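Local coordinates for protein propionate kinase (Francisella tularensis subsp. tularensis, PDB 3KHY) that probably catalyses the reversible, magnesium-dependent transfer of phosphate from ATP to acetate or propionate, yielding an acyl phosphate and ADP, at residues Leu5-Asn8 and Ser13-Phe16; Ser240-Ile245 and Asn258-Gln263. All coordinates share one frame; numbering follows the deposited sequence.

Overall arrangement
Contact 1 pairs the first two strands of the chain, 3-9 and 14-20, whereas contact 2 joins helices 241-249 and 253-262 at the interface with the second subunit. Their centres are 32 Å apart and their nearest atoms about 11 Å, so the two do not touch. Contact 1 contributes predicted site residues directly, whereas contact 2 merely approaches one. Contact 1 carries N8 and K15, predicted to bind magnesium and ATP, and the side chain of N8 lies about 4 Å from that of R85, a predicted substrate ligand. Contact 2 supplies no predicted ligand, but the L260 side chain is about 7 Å from that of R233, predicted to stabilise the transition state.

Contact 1. Residues Leu5-Asn8 and Ser13-Phe16; sequences LVLN and SVKF
L7 and F16 meet on one face of an antiparallel hairpin, where methyl CD2 of L7 lies 3.5 Å from CB of F16. The two side chains cross obliquely, and the leucine touches the root of the phenylalanine while the ring leads away from strand 5-8. That course follows from chi1 of 60°, which sets CG of F16 between its backbone N and carbonyl carbon. The same methyl of L7 reaches CG1 of V14 at 4.2 Å, and L5 adds a looser contact to F16 on this face.

L7 and F16 form a non-hydrogen-bonded pair, and N8 and K15 the hydrogen-bonded pair next to it. N8 N donates to K15 O at 2.9 Å, and K15 N returns a bond to N8 O at 3.0 Å; both are nearly straight at the hydrogen (167°). Beside them, CA of F16 makes a CA-H...O contact of 3.2 Å with V6 O. N8 and K15, predicted to bind magnesium and ATP respectively, project from the other face of this first hairpin of an actin-like ATPase-clan enzyme, their CB atoms 4.1 Å apart. The fully extended lysine chain then carries NZ away from strand 5-8 to a salt bridge with E373. At the turn end a water donates to N8 O at 2.8 Å and also bonds OG of S13, tying the strand end to the loop.

Strand 79-86 flanks strand 5-8 through backbone bonds from L5 and L7. Helix 59-72 packs on L7, V14 and F16, and helix 372-382 covers V6 on the opposite face.

Contact 2. Residues Ser240-Ile245 and Asn258-Gln263; sequences SIFAYI and NMLNKQ
The short helical segments 241-245 and 258-262 run at 121° to each other with their axes 13.0 Å apart at closest approach, and no hydrogen bond joins them. With the axes so far apart the backbones do not meet, and the contact is made by the ends of side chains: methyl groups and one ring. I241 and L260 reach toward each other tip to tip, their CD1 atoms 4.0 Å apart. CD1 of L260 also meets the phenyl ring of F242, coming obliquely to its far end, with CZ at 3.7 Å. One leucine methyl is thus shared between an isoleucine tip and an aromatic ring.

A turn further along the first helix, I245 meets selenomethionine M259, again end to end, with CD1 of the isoleucine 3.6 Å from CE. The isoleucine is extended beyond CG1, whereas the M259 chain bends at both chi2 (-90°) and chi3 (-65°), turning its terminal methyl toward I245. All five side chains are buried. I256, on the preceding turn of helix 253-262, touches I241, F242 and I245, while W251 in the connecting loop packs against I245 and M259.

The second subunit adds to this cluster: F242 stacks on F242 of that chain, whose L162 packs on M259. Backbone bonding of L260 to S234 links the second helix to the residue next to R233, predicted to stabilise the transition state. The two consecutive helices, joined by a short loop, pack through an apolar interface beside the dimer contact of this acetokinase-family enzyme, a member of the actin-like ATPase clan.

Contact 1. Residues Leu5-Asn8 and Ser13-Phe16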
loop_
_atom_site.group_PDB
_atom_site.type_symbol
_atom_site.label_atom_id
_atom_site.label_comp_id
_atom_site.label_asym_id
_atom_site.label_seq_id
_atom_site.Cartn_x
_atom_site.Cartn_y
_atom_site.Cartn_z
ATOM N N LEU A 5 12.633 -33.785 12.395
ATOM C CA LEU A 5 13.291 -32.704 13.107
ATOM C C LEU A 5 13.060 -31.438 12.305
ATOM O O LEU A 5 13.438 -31.372 11.145
ATOM C CB LEU A 5 14.795 -32.970 13.229
ATOM C CG LEU A 5 15.578 -31.861 13.925
ATOM C CD1 LEU A 5 15.046 -31.653 15.337
ATOM C CD2 LEU A 5 17.064 -32.176 13.946
ATOM N N VAL A 6 12.436 -30.439 12.920
ATOM C CA VAL A 6 12.093 -29.202 12.219
ATOM C C VAL A 6 12.976 -28.059 12.697
ATOM O O VAL A 6 13.085 -27.812 13.901
ATOM C CB VAL A 6 10.608 -28.839 12.425
ATOM C CG1 VAL A 6 10.273 -27.513 11.737
ATOM C CG2 VAL A 6 9.726 -29.942 11.888
ATOM N N LEU A 7 13.630 -27.373 11.760
ATOM C CA LEU A 7 14.600 -26.349 12.133
ATOM C C LEU A 7 14.324 -25.002 11.511
ATOM O O LEU A 7 13.892 -24.903 10.363
ATOM C CB LEU A 7 16.016 -26.764 11.714
ATOM C CG LEU A 7 16.551 -28.084 12.250
ATOM C CD1 LEU A 7 17.909 -28.355 11.609
ATOM C CD2 LEU A 7 16.652 -28.051 13.791
ATOM N N ASN A 8 14.605 -23.955 12.269
ATOM C CA ASN A 8 14.758 -22.632 11.690
ATOM C C ASN A 8 16.136 -22.137 12.119
ATOM O O ASN A 8 16.332 -21.731 13.269
ATOM C CB ASN A 8 13.649 -21.689 12.162
ATOM C CG ASN A 8 13.738 -20.307 11.521
ATOM O OD1 ASN A 8 14.525 -20.086 10.598
ATOM N ND2 ASN A 8 12.926 -19.372 12.009
ATOM N N SER A 13 21.036 -18.159 16.076
ATOM C CA SER A 13 20.036 -18.957 16.773
ATOM C C SER A 13 19.557 -20.150 15.956
ATOM O O SER A 13 19.562 -20.117 14.723
ATOM C CB SER A 13 18.834 -18.083 17.126
ATOM O OG SER A 13 18.084 -17.802 15.964
ATOM N N VAL A 14 19.136 -21.199 16.656
ATOM C CA VAL A 14 18.494 -22.343 16.026
ATOM C C VAL A 14 17.221 -22.679 16.781
ATOM O O VAL A 14 17.257 -23.050 17.950
ATOM C CB VAL A 14 19.399 -23.595 16.007
ATOM C CG1 VAL A 14 18.657 -24.774 15.371
ATOM C CG2 VAL A 14 20.703 -23.315 15.260
ATOM N N LYS A 15 16.086 -22.536 16.114
ATOM C CA LYS A 15 14.828 -22.949 16.700
ATOM C C LYS A 15 14.555 -24.367 16.225
ATOM O O LYS A 15 14.714 -24.656 15.043
ATOM C CB LYS A 15 13.719 -22.015 16.240
ATOM C CG LYS A 15 12.346 -22.443 16.684
ATOM C CD LYS A 15 11.284 -21.609 16.009
ATOM C CE LYS A 15 9.899 -22.124 16.344
ATOM N NZ LYS A 15 8.860 -21.222 15.783
ATOM N N PHE A 16 14.170 -25.262 17.130
ATOM C CA PHE A 16 13.957 -26.650 16.722
ATOM C C PHE A 16 12.729 -27.311 17.336
ATOM O O PHE A 16 12.246 -26.904 18.390
ATOM C CB PHE A 16 15.211 -27.502 16.984
ATOM C CG PHE A 16 15.635 -27.540 18.426
ATOM C CD1 PHE A 16 15.098 -28.474 19.293
ATOM C CD2 PHE A 16 16.578 -26.651 18.908
ATOM C CE1 PHE A 16 15.492 -28.520 20.615
ATOM C CE2 PHE A 16 16.971 -26.690 20.227
ATOM C CZ PHE A 16 16.428 -27.627 21.080
HETATM O O HOH W 1 16.180 -19.208 14.493
#

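Contact 2. Residues Ser240-Ile245 and Asn258-Gln263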
loop_
_atom_site.group_PDB
_atom_site.type_symbol
_atom_site.label_atom_id
_atom_site.label_comp_id
_atom_site.label_asym_id
_atom_site.label_seq_id
_atom_site.Cartn_x
_atom_site.Cartn_y
_atom_site.Cartn_z
ATOM N N SER A 240 7.778 7.880 -0.791
ATOM C CA SER A 240 8.343 9.236 -0.736
ATOM C C SER A 240 9.033 9.557 0.578
ATOM O O SER A 240 9.724 10.580 0.683
ATOM C CB SER A 240 7.246 10.283 -0.926
ATOM O OG SER A 240 6.515 10.052 -2.100
ATOM N N ILE A 241 8.812 8.738 1.603
ATOM C CA ILE A 241 9.409 9.050 2.895
ATOM C C ILE A 241 10.935 8.931 2.855
ATOM O O ILE A 241 11.619 9.548 3.664
ATOM C CB ILE A 241 8.817 8.224 4.077
ATOM C CG1 ILE A 241 8.980 6.723 3.860
ATOM C CG2 ILE A 241 7.345 8.562 4.289
ATOM C CD1 ILE A 241 10.266 6.167 4.415
ATOM N N PHE A 242 11.464 8.155 1.911
ATOM C CA PHE A 242 12.908 7.972 1.846
ATOM C C PHE A 242 13.595 9.277 1.449
ATOM O O PHE A 242 14.520 9.720 2.123
ATOM C CB PHE A 242 13.289 6.824 0.913
ATOM C CG PHE A 242 13.152 5.462 1.554
ATOM C CD1 PHE A 242 14.256 4.799 2.059
ATOM C CD2 PHE A 242 11.912 4.866 1.677
ATOM C CE1 PHE A 242 14.120 3.537 2.666
ATOM C CE2 PHE A 242 11.773 3.607 2.280
ATOM C CZ PHE A 242 12.881 2.952 2.769
ATOM N N ALA A 243 13.118 9.905 0.380
ATOM C CA ALA A 243 13.705 11.169 -0.072
ATOM C C ALA A 243 13.487 12.262 0.968
ATOM O O ALA A 243 14.359 13.099 1.206
ATOM C CB ALA A 243 13.133 11.588 -1.441
ATOM N N TYR A 244 12.319 12.254 1.601
ATOM C CA TYR A 244 12.051 13.249 2.618
ATOM C C TYR A 244 13.058 13.173 3.775
ATOM O O TYR A 244 13.683 14.167 4.147
ATOM C CB TYR A 244 10.619 13.143 3.137
ATOM C CG TYR A 244 10.336 14.200 4.175
ATOM C CD1 TYR A 244 10.547 13.951 5.520
ATOM C CD2 TYR A 244 9.902 15.463 3.800
ATOM C CE1 TYR A 244 10.304 14.925 6.467
ATOM C CE2 TYR A 244 9.658 16.439 4.736
ATOM C CZ TYR A 244 9.858 16.167 6.064
ATOM O OH TYR A 244 9.617 17.149 6.993
ATOM N N ILE A 245 13.233 11.989 4.333
ATOM C CA ILE A 245 14.175 11.826 5.437
ATOM C C ILE A 245 15.630 12.034 5.014
ATOM O O ILE A 245 16.379 12.736 5.682
ATOM C CB ILE A 245 13.994 10.462 6.122
ATOM C CG1 ILE A 245 12.615 10.419 6.802
ATOM C CG2 ILE A 245 15.119 10.219 7.130
ATOM C CD1 ILE A 245 12.268 9.075 7.405
ATOM N N ASN A 258 16.179 0.543 8.517
ATOM C CA ASN A 258 16.252 0.016 9.876
ATOM C C ASN A 258 15.157 0.613 10.749
ATOM O O ASN A 258 14.537 -0.084 11.547
ATOM C CB ASN A 258 17.615 0.292 10.506
ATOM C CG ASN A 258 17.678 -0.160 11.948
ATOM O OD1 ASN A 258 17.615 0.655 12.872
ATOM N ND2 ASN A 258 17.769 -1.473 12.152
HETATM N N MSE A 259 14.926 1.911 10.588
HETATM C CA MSE A 259 13.867 2.597 11.329
HETATM C C MSE A 259 12.499 1.980 11.041
HETATM O O MSE A 259 11.692 1.767 11.959
HETATM C CB MSE A 259 13.855 4.092 10.989
HETATM C CG MSE A 259 12.747 4.878 11.672
HETATM SE SE MSE A 259 11.103 4.930 10.607
HETATM C CE MSE A 259 11.802 5.969 9.093
ATOM N N LEU A 260 12.233 1.692 9.769
ATOM C CA LEU A 260 10.934 1.134 9.386
ATOM C C LEU A 260 10.757 -0.301 9.864
ATOM O O LEU A 260 9.637 -0.750 10.083
ATOM C CB LEU A 260 10.749 1.191 7.871
ATOM C CG LEU A 260 10.583 2.569 7.228
ATOM C CD1 LEU A 260 10.684 2.446 5.718
ATOM C CD2 LEU A 260 9.223 3.187 7.617
ATOM N N ASN A 261 11.869 -1.014 10.013
ATOM C CA ASN A 261 11.856 -2.424 10.408
ATOM C C ASN A 261 11.917 -2.662 11.918
ATOM O O ASN A 261 11.402 -3.663 12.416
ATOM C CB ASN A 261 13.033 -3.151 9.755
ATOM C CG ASN A 261 12.626 -3.933 8.536
ATOM O OD1 ASN A 261 11.908 -4.927 8.639
ATOM N ND2 ASN A 261 13.083 -3.493 7.369
ATOM N N LYS A 262 12.555 -1.743 12.634
ATOM C CA LYS A 262 12.922 -1.972 14.033
ATOM C C LYS A 262 12.435 -0.902 15.012
ATOM O O LYS A 262 12.446 -1.124 16.223
ATOM C CB LYS A 262 14.450 -2.109 14.174
ATOM C CG LYS A 262 15.043 -3.312 13.449
ATOM C CD LYS A 262 14.602 -4.607 14.106
ATOM C CE LYS A 262 15.120 -5.824 13.354
ATOM N NZ LYS A 262 14.531 -7.083 13.905
ATOM N N GLN A 263 12.025 0.260 14.510
ATOM C CA GLN A 263 11.581 1.323 15.420
ATOM C C GLN A 263 10.154 1.820 15.125
ATOM O O GLN A 263 9.707 2.833 15.664
ATOM C CB GLN A 263 12.567 2.499 15.389
ATOM C CG GLN A 263 14.016 2.139 15.779
ATOM C CD GLN A 263 14.159 1.649 17.225
ATOM O OE1 GLN A 263 13.430 2.081 18.125
ATOM N NE2 GLN A 263 15.111 0.749 17.448
#